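Local coordinates for protein projannalysin (Methanocaldococcus jannaschii, PDB 4JIX) that is a soluble zymogen of a zinc-dependent minigluzincin metallopeptidase and probably hydrolyses peptide bonds once activated, at residues 42-45 with 46-49; 53-56 with 57-61. The protein carries 1 engineered substitution. One frame throughout, in Å; residues are numbered along the deposited sequence.

How the interactions relate
Followed from the N terminus, the chain meets interaction 1 first, where strand 41-44 ends and residues 45-48 turn it back into the antiparallel strand 49-53; the contact between 42-45 and 46-49 closes this hairpin. Strand 49-53 then runs through the middle of the three-stranded sheet and delivers the chain to interaction 2, the short helix 54-59 and the residues that leave it. The two contacts are in series, neither nested nor crossed, with centres about 20 Å apart and no touch between them. Interaction 1 forms the hairpin end of the sheet, beside helix 62-78, whereas interaction 2 shapes the connection from the sheet into that zinc-binding helix.

Interaction 1: residues 42-45 with 46-49; sequences SFSF and KTKT. With SO4 (sulfate ion), chain E.
Ser44 and Thr49 close the hairpin as an antiparallel hydrogen-bonded pair. Ser44 N donates to Thr49 O at 3.0 Å, nearly straight, and Thr49 N returns a bond to a lone pair of Ser44 O. Lys48 N, only 2.7 Å from Ser44 O but badly angled, adds a weak bond. Lys48 and Thr49 both face Ser44, a G1 beta bulge, with Lys48 in the left-handed helical region (phi 56°).

The packed side is aromatic. With CG anti to its backbone N (chi1 -174°), Phe43 leans obliquely across the turn and brings CZ within 3.8 Å of Lys48 CA, while its CE2 stands 4.2 Å above the centre of the Phe45 ring. A serine in place of Phe43 would probably open a gap beside the Lys48 backbone and leave the Phe45 face without this cover.

The hydroxyl side is looser, with Lys46 and Thr47 exposed to solvent. Ser44 OG receives Thr47 N at 3.2 Å and donates to sulfate O2, while Thr47 OG1 hydrogen-bonds sulfate O1 at 2.6 Å; Arg51 also holds this ion, probably a crystallisation solute. Extended Lys46 leads away.

On the helix side, Phe43 meets Phe76 and Glu72 of helix 62-78, while Thr49 packs on strand 30-34.

Interaction 2: residues 53-56 with 57-61; sequences NKYV and VENFD
Val56 O is gripped by two backbone donors where the helix runs out. Phe60 N bonds at 2.8 Å, tilted modestly from the carbonyl plane, whereas Asn59 N, at 3.2 Å, sits well above that plane. Phe60 is the first residue to leave helical geometry, and the pair of bonds probably helps to set the path of the chain as it leaves the helix.

Val56 and Phe60 also meet through their side chains. Val56 CG1, anti to its backbone N (chi1 167°), lies over one face of the Phe60 ring, toward the rim and 3.8 Å from the centroid, a CH-pi contact; CG2 meets the far end of the ring at CE2 and CZ. Asn59, one turn after Tyr55, lays its amide back over the tyrosine ring. ND2 donates to Tyr55 O at 2.8 Å with an N-H...O angle of 168°, in the carbonyl plane on a lone pair and almost in its own amide plane. This bond sets the rotation of the amide, which lies stacked on the Tyr55 ring with the two planes 20° apart. Asn59 ND2 is offset toward the ring rim, 3.3 Å from Tyr55 CE2, and Asn59 CB adds a CH-pi contact over the same face.

At the start of the helix Asn53 is the N-cap: its OD1 accepts from Val56 N at 3.2 Å, while its backbone O takes Val57 N. On the exposed side Lys54, curled at its last torsion, brings NZ to 3.3 Å from Glu58 OE2, a salt bridge whose hydrogen bond is weak.

Short helix 54-59 thus links strand 49-53 to helix 62-78. Val56 and Phe60 pack on Leu65 of that helix, Phe60 also reaches helix 97-111, and Tyr55 packs on Gln38 of the second subunit.

Interaction 1: residues 42-45 with 46-49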
ATOM      1  N   SER A  42     -12.452   1.491  -0.254  1.00 42.73           N
ATOM      2  CA  SER A  42     -13.420   0.510  -0.738  1.00 42.77           C
ATOM      3  C   SER A  42     -14.592   1.242  -1.384  1.00 45.41           C
ATOM      4  O   SER A  42     -14.739   2.454  -1.243  1.00 43.12           O
ATOM      5  CB  SER A  42     -13.910  -0.405   0.389  1.00 46.05           C
ATOM      6  OG  SER A  42     -14.568   0.352   1.386  1.00 48.91           O
ATOM      7  N   PHE A  43     -15.405   0.499  -2.102  1.00 42.67           N
ATOM      8  CA  PHE A  43     -16.592   1.033  -2.741  1.00 42.00           C
ATOM      9  C   PHE A  43     -17.692   0.021  -2.584  1.00 46.47           C
ATOM     10  O   PHE A  43     -17.509  -1.147  -2.941  1.00 44.52           O
ATOM     11  CB  PHE A  43     -16.355   1.372  -4.223  1.00 42.68           C
ATOM     12  CG  PHE A  43     -17.558   2.051  -4.824  1.00 44.92           C
ATOM     13  CD1 PHE A  43     -17.761   3.416  -4.657  1.00 48.50           C
ATOM     14  CD2 PHE A  43     -18.541   1.312  -5.480  1.00 47.01           C
ATOM     15  CE1 PHE A  43     -18.908   4.036  -5.159  1.00 50.16           C
ATOM     16  CE2 PHE A  43     -19.693   1.932  -5.971  1.00 49.99           C
ATOM     17  CZ  PHE A  43     -19.869   3.288  -5.805  1.00 48.88           C
ATOM     18  N   SER A  44     -18.847   0.468  -2.080  1.00 44.20           N
ATOM     19  CA  SER A  44     -19.983  -0.415  -1.933  1.00 44.59           C
ATOM     20  C   SER A  44     -21.006  -0.120  -3.019  1.00 47.71           C
ATOM     21  O   SER A  44     -21.527   0.984  -3.059  1.00 47.51           O
ATOM     22  CB  SER A  44     -20.602  -0.271  -0.542  1.00 49.49           C
ATOM     23  OG  SER A  44     -21.907  -0.834  -0.519  1.00 52.86           O
ATOM     24  N   PHE A  45     -21.300  -1.093  -3.897  1.00 44.52           N
ATOM     25  CA  PHE A  45     -22.333  -0.932  -4.937  1.00 45.23           C
ATOM     26  C   PHE A  45     -23.733  -0.878  -4.319  1.00 53.03           C
ATOM     27  O   PHE A  45     -24.620  -0.235  -4.877  1.00 55.51           O
ATOM     28  CB  PHE A  45     -22.285  -2.085  -5.956  1.00 45.87           C
ATOM     29  CG  PHE A  45     -21.212  -1.933  -7.003  1.00 45.34           C
ATOM     30  CD1 PHE A  45     -19.929  -2.426  -6.785  1.00 44.88           C
ATOM     31  CD2 PHE A  45     -21.480  -1.290  -8.210  1.00 45.44           C
ATOM     32  CE1 PHE A  45     -18.925  -2.266  -7.753  1.00 45.09           C
ATOM     33  CE2 PHE A  45     -20.484  -1.148  -9.184  1.00 46.57           C
ATOM     34  CZ  PHE A  45     -19.219  -1.647  -8.958  1.00 43.54           C
ATOM     35  N   LYS A  46     -23.918  -1.548  -3.174  1.00 49.81           N
ATOM     36  CA  LYS A  46     -25.200  -1.622  -2.461  1.00 52.22           C
ATOM     37  C   LYS A  46     -25.636  -0.219  -1.981  1.00 58.86           C
ATOM     38  O   LYS A  46     -26.783   0.171  -2.220  1.00 60.41           O
ATOM     39  CB  LYS A  46     -25.087  -2.607  -1.280  1.00 54.41           C
ATOM     40  CG  LYS A  46     -26.397  -2.862  -0.529  1.00 66.44           C
ATOM     41  CD  LYS A  46     -26.159  -3.782   0.658  1.00 74.97           C
ATOM     42  CE  LYS A  46     -27.424  -4.008   1.448  1.00 97.08           C
ATOM     43  NZ  LYS A  46     -27.210  -4.963   2.568  1.00111.91           N
ATOM     44  N   THR A  47     -24.714   0.552  -1.362  1.00 54.02           N
ATOM     45  CA  THR A  47     -25.061   1.895  -0.869  1.00 54.36           C
ATOM     46  C   THR A  47     -24.448   3.021  -1.706  1.00 56.37           C
ATOM     47  O   THR A  47     -24.715   4.187  -1.406  1.00 56.38           O
ATOM     48  CB  THR A  47     -24.656   2.067   0.602  1.00 58.93           C
ATOM     49  OG1 THR A  47     -23.250   1.858   0.727  1.00 54.01           O
ATOM     50  CG2 THR A  47     -25.439   1.154   1.545  1.00 58.28           C
ATOM     51  N   LYS A  48     -23.654   2.688  -2.759  1.00 51.44           N
ATOM     52  CA  LYS A  48     -22.956   3.667  -3.623  1.00 50.45           C
ATOM     53  C   LYS A  48     -22.088   4.564  -2.729  1.00 53.15           C
ATOM     54  O   LYS A  48     -22.153   5.789  -2.797  1.00 52.18           O
ATOM     55  CB  LYS A  48     -23.948   4.471  -4.496  1.00 54.41           C
ATOM     56  CG  LYS A  48     -24.292   3.754  -5.793  1.00 71.67           C
ATOM     57  CD  LYS A  48     -25.752   3.920  -6.199  1.00 85.74           C
ATOM     58  CE  LYS A  48     -26.090   3.165  -7.471  1.00100.88           C
ATOM     59  NZ  LYS A  48     -25.936   1.684  -7.331  1.00107.39           N
ATOM     60  N   THR A  49     -21.311   3.927  -1.838  1.00 48.85           N
ATOM     61  CA  THR A  49     -20.484   4.642  -0.876  1.00 47.97           C
ATOM     62  C   THR A  49     -19.014   4.401  -1.138  1.00 48.57           C
ATOM     63  O   THR A  49     -18.546   3.257  -1.113  1.00 45.73           O
ATOM     64  CB  THR A  49     -20.869   4.228   0.557  1.00 53.70           C
ATOM     65  OG1 THR A  49     -22.236   4.557   0.775  1.00 54.20           O
ATOM     66  CG2 THR A  49     -20.009   4.884   1.623  1.00 52.59           C
TER
HETATM   67  S   SO4 E 203     -22.472  -1.064   2.999  0.50 59.18           S
HETATM   68  O1  SO4 E 203     -22.321   0.341   2.616  0.50 58.78           O
HETATM   69  O2  SO4 E 203     -22.896  -1.851   1.842  0.50 58.64           O
HETATM   70  O3  SO4 E 203     -21.191  -1.572   3.480  0.50 58.92           O
HETATM   71  O4  SO4 E 203     -23.463  -1.180   4.068  0.50 60.82           O

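Interaction 2: residues 53-56 with 57-61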
ATOM      1  N   ASN A  53      -9.904   5.679   4.097  1.00 47.22           N
ATOM      2  CA  ASN A  53      -9.265   5.626   5.403  1.00 48.09           C
ATOM      3  C   ASN A  53      -8.849   7.039   5.823  1.00 51.41           C
ATOM      4  O   ASN A  53      -8.135   7.729   5.088  1.00 49.54           O
ATOM      5  CB  ASN A  53      -8.082   4.672   5.368  1.00 47.86           C
ATOM      6  CG  ASN A  53      -7.295   4.601   6.645  1.00 59.41           C
ATOM      7  OD1 ASN A  53      -6.629   5.560   7.056  1.00 51.32           O
ATOM      8  ND2 ASN A  53      -7.302   3.438   7.251  1.00 50.42           N
ATOM      9  N   LYS A  54      -9.301   7.453   7.012  1.00 50.16           N
ATOM     10  CA  LYS A  54      -9.078   8.783   7.588  1.00 51.63           C
ATOM     11  C   LYS A  54      -7.591   9.187   7.659  1.00 55.35           C
ATOM     12  O   LYS A  54      -7.267  10.299   7.247  1.00 54.53           O
ATOM     13  CB  LYS A  54      -9.730   8.889   8.977  1.00 56.24           C
ATOM     14  CG  LYS A  54      -9.787  10.322   9.509  1.00 67.30           C
ATOM     15  CD  LYS A  54     -10.719  10.448  10.700  1.00 76.35           C
ATOM     16  CE  LYS A  54     -10.780  11.859  11.231  1.00 87.81           C
ATOM     17  NZ  LYS A  54      -9.589  12.190  12.055  1.00 98.44           N
ATOM     18  N   TYR A  55      -6.705   8.321   8.174  1.00 54.62           N
ATOM     19  CA  TYR A  55      -5.280   8.661   8.265  1.00 56.68           C
ATOM     20  C   TYR A  55      -4.663   8.889   6.863  1.00 59.14           C
ATOM     21  O   TYR A  55      -3.866   9.811   6.687  1.00 58.98           O
ATOM     22  CB  TYR A  55      -4.485   7.592   9.039  1.00 60.04           C
ATOM     23  CG  TYR A  55      -2.994   7.870   9.073  1.00 65.43           C
ATOM     24  CD1 TYR A  55      -2.134   7.287   8.147  1.00 66.22           C
ATOM     25  CD2 TYR A  55      -2.448   8.748  10.007  1.00 69.26           C
ATOM     26  CE1 TYR A  55      -0.769   7.572   8.147  1.00 67.60           C
ATOM     27  CE2 TYR A  55      -1.082   9.038  10.016  1.00 71.08           C
ATOM     28  CZ  TYR A  55      -0.245   8.433   9.096  1.00 78.87           C
ATOM     29  OH  TYR A  55       1.106   8.695   9.121  1.00 84.96           O
ATOM     30  N   VAL A  56      -5.032   8.042   5.885  1.00 53.29           N
ATOM     31  CA  VAL A  56      -4.566   8.114   4.495  1.00 51.12           C
ATOM     32  C   VAL A  56      -5.023   9.445   3.868  1.00 54.49           C
ATOM     33  O   VAL A  56      -4.207  10.143   3.276  1.00 53.63           O
ATOM     34  CB  VAL A  56      -5.077   6.869   3.708  1.00 54.20           C
ATOM     35  CG1 VAL A  56      -4.914   7.032   2.199  1.00 53.33           C
ATOM     36  CG2 VAL A  56      -4.373   5.603   4.189  1.00 53.52           C
ATOM     37  N   VAL A  57      -6.307   9.816   4.035  1.00 53.32           N
ATOM     38  CA  VAL A  57      -6.854  11.068   3.488  1.00 54.35           C
ATOM     39  C   VAL A  57      -6.105  12.296   4.065  1.00 62.39           C
ATOM     40  O   VAL A  57      -5.868  13.270   3.345  1.00 62.95           O
ATOM     41  CB  VAL A  57      -8.378  11.135   3.751  1.00 58.17           C
ATOM     42  CG1 VAL A  57      -8.948  12.551   3.560  1.00 59.35           C
ATOM     43  CG2 VAL A  57      -9.109  10.133   2.868  1.00 56.10           C
ATOM     44  N   GLU A  58      -5.692  12.216   5.331  1.00 60.82           N
ATOM     45  CA  GLU A  58      -5.022  13.321   6.006  1.00 63.11           C
ATOM     46  C   GLU A  58      -3.503  13.363   5.784  1.00 68.38           C
ATOM     47  O   GLU A  58      -2.905  14.418   6.001  1.00 72.11           O
ATOM     48  CB  GLU A  58      -5.331  13.268   7.509  1.00 65.90           C
ATOM     49  CG  GLU A  58      -6.740  13.748   7.827  1.00 74.48           C
ATOM     50  CD  GLU A  58      -7.287  13.487   9.218  1.00 91.50           C
ATOM     51  OE1 GLU A  58      -6.595  12.840  10.037  1.00 84.82           O
ATOM     52  OE2 GLU A  58      -8.434  13.916   9.477  1.00 85.03           O
ATOM     53  N   ASN A  59      -2.878  12.265   5.344  1.00 62.61           N
ATOM     54  CA  ASN A  59      -1.420  12.240   5.234  1.00 62.04           C
ATOM     55  C   ASN A  59      -0.848  11.897   3.846  1.00 62.52           C
ATOM     56  O   ASN A  59       0.332  12.176   3.622  1.00 63.96           O
ATOM     57  CB  ASN A  59      -0.859  11.261   6.268  1.00 64.28           C
ATOM     58  CG  ASN A  59      -1.101  11.725   7.693  1.00 86.26           C
ATOM     59  OD1 ASN A  59      -0.249  12.368   8.317  1.00 83.11           O
ATOM     60  ND2 ASN A  59      -2.294  11.471   8.219  1.00 74.45           N
ATOM     61  N   PHE A  60      -1.635  11.306   2.926  1.00 53.46           N
ATOM     62  CA  PHE A  60      -1.088  10.962   1.602  1.00 50.02           C
ATOM     63  C   PHE A  60      -1.150  12.147   0.657  1.00 52.41           C
ATOM     64  O   PHE A  60      -2.112  12.912   0.711  1.00 52.00           O
ATOM     65  CB  PHE A  60      -1.853   9.781   0.974  1.00 49.42           C
ATOM     66  CG  PHE A  60      -1.458   8.378   1.387  1.00 48.86           C
ATOM     67  CD1 PHE A  60      -1.652   7.307   0.525  1.00 49.33           C
ATOM     68  CD2 PHE A  60      -0.945   8.121   2.656  1.00 50.80           C
ATOM     69  CE1 PHE A  60      -1.312   6.008   0.910  1.00 49.71           C
ATOM     70  CE2 PHE A  60      -0.626   6.818   3.048  1.00 52.76           C
ATOM     71  CZ  PHE A  60      -0.812   5.772   2.173  1.00 49.53           C
ATOM     72  N   ASP A  61      -0.159  12.262  -0.252  1.00 49.20           N
ATOM     73  CA  ASP A  61      -0.114  13.312  -1.279  1.00 50.60           C
ATOM     74  C   ASP A  61      -1.292  13.146  -2.262  1.00 51.12           C
ATOM     75  O   ASP A  61      -1.848  12.056  -2.385  1.00 48.43           O
ATOM     76  CB  ASP A  61       1.228  13.269  -2.040  1.00 54.11           C
ATOM     77  CG  ASP A  61       2.429  13.723  -1.217  1.00 80.33           C
ATOM     78  OD1 ASP A  61       2.256  14.608  -0.334  1.00 83.39           O
ATOM     79  OD2 ASP A  61       3.554  13.233  -1.486  1.00 90.88           O
TER